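Secreted protein (PDB 5M6Q) probably catalyses acyl transfer from protein glutamine side chains to amines, as a microbial transglutaminase that allows site-specific labelling of proteins. Local coordinates at residues E74-A79 with D100-R105; F131-N136 with D211-V216. All blocks are in the same frame, centred on the assembly; numbering follows the deposited sequence.

Interaction 1: E74-A79 with D100-R105; sequences EAVQAA and DPILKR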
# COMPACT_ATOMS: atom_id res chain seq x y z
N GLU A 74 -0.99 11.25 0.70
CA GLU A 74 0.16 11.99 0.18
C GLU A 74 0.68 13.00 1.20
O GLU A 74 1.90 13.22 1.30
CB GLU A 74 -0.20 12.65 -1.15
CG GLU A 74 -0.29 11.61 -2.25
CD GLU A 74 -0.89 12.15 -3.53
OE1 GLU A 74 -1.94 12.82 -3.45
OE2 GLU A 74 -0.29 11.90 -4.60
N ALA A 75 -0.22 13.62 1.96
CA ALA A 75 0.21 14.59 2.97
C ALA A 75 0.93 13.87 4.12
O ALA A 75 1.90 14.38 4.68
CB ALA A 75 -0.98 15.38 3.50
N VAL A 76 0.45 12.69 4.45
CA VAL A 76 1.02 11.93 5.55
C VAL A 76 2.38 11.38 5.12
O VAL A 76 3.34 11.40 5.88
CB VAL A 76 0.04 10.83 5.99
CG1 VAL A 76 0.74 9.80 6.88
CG2 VAL A 76 -1.15 11.49 6.73
N GLN A 77 2.47 10.96 3.86
CA GLN A 77 3.75 10.53 3.28
C GLN A 77 4.78 11.65 3.37
O GLN A 77 5.90 11.43 3.83
CB GLN A 77 3.56 10.10 1.82
CG GLN A 77 4.85 9.63 1.15
CD GLN A 77 4.69 9.45 -0.35
OE1 GLN A 77 3.96 10.20 -1.01
NE2 GLN A 77 5.37 8.44 -0.90
N ALA A 78 4.41 12.85 2.94
CA ALA A 78 5.38 13.95 2.97
C ALA A 78 5.78 14.28 4.40
O ALA A 78 6.95 14.54 4.68
CB ALA A 78 4.82 15.18 2.28
N ALA A 79 4.83 14.25 5.32
CA ALA A 79 5.13 14.57 6.71
C ALA A 79 6.12 13.55 7.29
O ALA A 79 7.10 13.92 7.94
CB ALA A 79 3.85 14.63 7.53
N ASP A 100 4.16 17.29 15.05
CA ASP A 100 3.74 17.54 13.67
C ASP A 100 2.22 17.77 13.56
O ASP A 100 1.43 16.92 13.97
CB ASP A 100 4.14 16.37 12.78
CG ASP A 100 3.86 16.64 11.32
OD1 ASP A 100 2.72 16.38 10.87
OD2 ASP A 100 4.78 17.10 10.63
N PRO A 101 1.82 18.92 13.00
CA PRO A 101 0.41 19.32 12.91
C PRO A 101 -0.52 18.25 12.30
O PRO A 101 -1.67 18.14 12.72
CB PRO A 101 0.44 20.58 12.04
CG PRO A 101 1.82 20.69 11.50
CD PRO A 101 2.72 19.94 12.42
N ILE A 102 -0.03 17.48 11.35
CA ILE A 102 -0.87 16.43 10.77
C ILE A 102 -0.76 15.11 11.55
O ILE A 102 -1.76 14.49 11.92
CB ILE A 102 -0.51 16.22 9.30
CG1 ILE A 102 -0.95 17.44 8.49
CG2 ILE A 102 -1.14 14.95 8.76
CD1 ILE A 102 -0.39 17.45 7.07
N LEU A 103 0.47 14.69 11.82
CA LEU A 103 0.68 13.36 12.35
C LEU A 103 0.16 13.20 13.80
O LEU A 103 -0.26 12.11 14.19
CB LEU A 103 2.17 13.01 12.26
CG LEU A 103 2.73 13.05 10.82
CD1 LEU A 103 4.22 12.78 10.80
CD2 LEU A 103 2.01 12.07 9.91
N LYS A 104 0.17 14.27 14.58
CA LYS A 104 -0.19 14.16 15.99
C LYS A 104 -1.67 13.84 16.20
O LYS A 104 -2.05 13.35 17.26
CB LYS A 104 0.17 15.45 16.75
CG LYS A 104 -0.70 16.64 16.44
CD LYS A 104 -0.21 17.88 17.19
CE LYS A 104 -1.16 19.05 16.98
NZ LYS A 104 -0.71 20.29 17.69
N ARG A 105 -2.51 14.09 15.20
CA ARG A 105 -3.92 13.76 15.34
C ARG A 105 -4.25 12.34 14.91
O ARG A 105 -5.38 11.92 15.02
CB ARG A 105 -4.77 14.72 14.53
CG ARG A 105 -4.48 16.18 14.80
CD ARG A 105 -4.55 16.95 13.53
NE ARG A 105 -5.89 17.37 13.17
CZ ARG A 105 -6.29 17.55 11.91
NH1 ARG A 105 -7.52 17.96 11.66
NH2 ARG A 105 -5.45 17.32 10.91
O HOH W 1 6.74 16.45 9.28

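Interaction 2: F131-N136 with D211-V216; sequences FYSWQN and DFDEQV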
# COMPACT_ATOMS: atom_id res chain seq x y z
N PHE A 131 -11.22 -3.63 -0.67
CA PHE A 131 -11.70 -4.74 0.14
C PHE A 131 -13.21 -4.67 0.34
O PHE A 131 -13.88 -3.76 -0.16
CB PHE A 131 -10.96 -4.75 1.49
CG PHE A 131 -11.17 -3.51 2.34
CD1 PHE A 131 -10.47 -2.34 2.07
CD2 PHE A 131 -12.05 -3.53 3.42
CE1 PHE A 131 -10.64 -1.21 2.86
CE2 PHE A 131 -12.24 -2.39 4.22
CZ PHE A 131 -11.53 -1.23 3.93
N TYR A 132 -13.73 -5.66 1.05
CA TYR A 132 -15.16 -5.78 1.31
C TYR A 132 -15.44 -5.38 2.76
O TYR A 132 -14.72 -5.76 3.67
CB TYR A 132 -15.61 -7.21 1.02
CG TYR A 132 -17.09 -7.50 1.17
CD1 TYR A 132 -18.04 -6.73 0.53
CD2 TYR A 132 -17.52 -8.57 1.93
CE1 TYR A 132 -19.40 -7.03 0.66
CE2 TYR A 132 -18.85 -8.88 2.06
CZ TYR A 132 -19.79 -8.11 1.42
OH TYR A 132 -21.12 -8.44 1.59
N SER A 133 -16.49 -4.59 2.95
CA SER A 133 -16.78 -3.98 4.25
C SER A 133 -17.33 -4.96 5.25
O SER A 133 -17.11 -4.81 6.45
CB SER A 133 -17.77 -2.83 4.08
OG SER A 133 -18.98 -3.30 3.56
N TRP A 134 -18.04 -5.98 4.77
CA TRP A 134 -18.74 -6.90 5.66
C TRP A 134 -17.79 -7.97 6.20
O TRP A 134 -17.85 -9.13 5.80
CB TRP A 134 -19.92 -7.55 4.93
CG TRP A 134 -21.15 -7.69 5.76
CD1 TRP A 134 -21.23 -8.19 7.03
CD2 TRP A 134 -22.48 -7.33 5.39
NE1 TRP A 134 -22.52 -8.16 7.47
CE2 TRP A 134 -23.32 -7.64 6.49
CE3 TRP A 134 -23.06 -6.78 4.25
CZ2 TRP A 134 -24.69 -7.43 6.47
CZ3 TRP A 134 -24.43 -6.56 4.23
CH2 TRP A 134 -25.23 -6.88 5.33
N GLN A 135 -16.92 -7.58 7.13
CA GLN A 135 -15.79 -8.42 7.52
C GLN A 135 -16.18 -9.50 8.51
O GLN A 135 -15.43 -10.45 8.76
CB GLN A 135 -14.67 -7.55 8.09
CG GLN A 135 -13.82 -6.87 7.01
CD GLN A 135 -13.16 -7.88 6.09
OE1 GLN A 135 -12.30 -8.65 6.51
NE2 GLN A 135 -13.58 -7.89 4.83
N ASN A 136 -17.37 -9.34 9.09
CA ASN A 136 -17.95 -10.34 9.98
C ASN A 136 -19.38 -10.53 9.53
O ASN A 136 -20.17 -9.59 9.56
CB ASN A 136 -17.90 -9.89 11.44
CG ASN A 136 -18.37 -10.97 12.40
OD1 ASN A 136 -19.26 -11.77 12.10
ND2 ASN A 136 -17.75 -11.01 13.58
N ASP A 211 -16.61 -7.19 -6.36
CA ASP A 211 -15.78 -7.75 -5.29
C ASP A 211 -15.70 -6.84 -4.07
O ASP A 211 -15.69 -7.32 -2.94
CB ASP A 211 -14.35 -8.02 -5.77
CG ASP A 211 -14.29 -8.85 -7.05
OD1 ASP A 211 -14.68 -8.33 -8.13
OD2 ASP A 211 -13.82 -9.99 -6.97
N PHE A 212 -15.63 -5.54 -4.32
CA PHE A 212 -15.19 -4.58 -3.31
C PHE A 212 -16.14 -3.40 -3.11
O PHE A 212 -16.67 -2.87 -4.07
CB PHE A 212 -13.83 -4.00 -3.71
CG PHE A 212 -12.84 -5.03 -4.16
CD1 PHE A 212 -12.52 -6.11 -3.33
CD2 PHE A 212 -12.21 -4.90 -5.39
CE1 PHE A 212 -11.61 -7.06 -3.75
CE2 PHE A 212 -11.28 -5.84 -5.82
CZ PHE A 212 -10.98 -6.92 -5.00
N ASP A 213 -16.31 -2.93 -1.87
CA ASP A 213 -17.06 -1.69 -1.70
C ASP A 213 -16.30 -0.64 -0.88
O ASP A 213 -16.82 0.43 -0.56
CB ASP A 213 -18.44 -1.96 -1.08
CG ASP A 213 -18.37 -2.61 0.30
OD1 ASP A 213 -17.31 -3.13 0.69
OD2 ASP A 213 -19.42 -2.61 0.99
N GLU A 214 -15.05 -0.94 -0.58
CA GLU A 214 -14.16 -0.05 0.16
C GLU A 214 -12.81 0.08 -0.52
O GLU A 214 -12.31 -0.88 -1.10
CB GLU A 214 -13.94 -0.55 1.60
CG GLU A 214 -15.19 -0.63 2.46
CD GLU A 214 -15.82 0.73 2.79
OE1 GLU A 214 -15.16 1.80 2.61
OE2 GLU A 214 -16.99 0.73 3.23
N GLN A 215 -12.23 1.27 -0.43
CA GLN A 215 -10.89 1.51 -0.92
C GLN A 215 -10.22 2.48 0.03
O GLN A 215 -10.81 3.49 0.41
CB GLN A 215 -10.90 2.07 -2.34
CG GLN A 215 -9.50 2.33 -2.89
CD GLN A 215 -9.51 2.58 -4.39
OE1 GLN A 215 -10.53 2.44 -5.04
NE2 GLN A 215 -8.36 2.93 -4.95
N VAL A 216 -8.99 2.16 0.44
CA VAL A 216 -8.18 3.04 1.28
C VAL A 216 -6.84 3.31 0.62
O VAL A 216 -6.38 2.56 -0.22
CB VAL A 216 -7.95 2.44 2.69
CG1 VAL A 216 -9.27 2.30 3.45
CG2 VAL A 216 -7.24 1.11 2.60

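Interaction 1: E74-A79 with D100-R105
D100 OD1 is gripped by two backbone amides of its own turn while it rests against the methyl of A79, 3.9 Å from A79 CB. The straighter of the two bonds comes from L103 N, 3.0 Å from D100 OD1 with an N-H...O angle of 167°, and uses the anti lone pair of that oxygen. I102 N, also 3.0 Å from D100 OD1, arrives from above the carboxylate plane, 41° out of it. The carboxylate is brought back over the turn because D100 CG stands anti to the backbone N (chi1 -174°), and the two bonds together should fix its rotation. The other oxygen, OD2, faces a water that donates to A79 O at 2.9 Å; the short approach of this water to D100 OD2 is doubtful.

The rest of the contact is apolar. The fork of L103 closes on A79, whose small CB lies 3.8 Å from L103 CD1 and only slightly farther from L103 CD2. V76 divides its branches between two neighbours: CG1, anti to its own backbone N, meets L103 CD2 at 4.0 Å, and CG2 meets I102 CG2 at 4.0 Å, the side chains crossing obliquely. At the more exposed margin, the extended arm of I102 carries CD1 to 4.2 Å from A75 CB. L103 also packs on L80 and I83, farther along the same helix, and V76 on L106. Q77 points away from this contact, and its NE2 hydrogen-bonds to A124 O of strand 122-131.

One flank of helix 70-84 is thus covered by the turn that follows helix 90-99. That turn is an Asx turn, extended to an Asx motif at L103, in which an aspartate side chain organises the start of a short 3-10 segment.

Interaction 2: F131-N136 with D211-V216
D211 O lies 4.0 Å from Y132 CB, while the carboxylate of D211 leads away to V171 N. F212 CD1 approaches F131 CA obliquely, at 3.8 Å. With CG between its backbone N and carbonyl carbon (chi1 61°), D213 turns to bind S133 with both oxygens, each through its syn lone pair: S133 N is 2.8 Å from D213 OD1, and S133 OG donates to D213 OD2 at 2.7 Å. The amides of D213 and E214 reach F131 O from opposite faces of its carbonyl plane, forming a classic beta bulge, and E214 O accepts from F131 N at 3.0 Å. E214 CB sits over one face of the F131 ring, 3.5 Å from its centroid, in a CH-pi contact; farther out, E214 OE2 forms a salt bridge to R149. V216 CG1 meets the same ring at its edge, 3.8 Å from F131 CE1. Putting an alanine at F131 would probably strip E214 CB and V216 CG1 of their shared aromatic partner and open a gap between them and Y148, whose ring meets F131 edge-to-face. The bulge lies where antiparallel strands 122-131 and 214-223 meet at their ends, with helix 141-146 touching S133 through A144 and D213 through H145.

After the N-terminal strand 13-17, three helices and strand 66-67, the chain enters helix 70-84, turns into helix 90-99 and comes back at 100-105, where interaction 1 closes a local loop of 20 intervening residues. It then enters strand 122-131, at whose end interaction 2 opens; this closes after 74 intervening residues, among them helix 141-146 and three further strands. The two loops follow in series, neither nesting nor crossing, their nearest atoms about 10 Å apart. Strand 122-131 relates them: Q77 and E74 of helix 70-84 rest on its I126, whereas F131 at its end pairs with strand 214-223. Interaction 1 joins helix 70-84 to the turn that follows helix 90-99, and interaction 2 joins two strands.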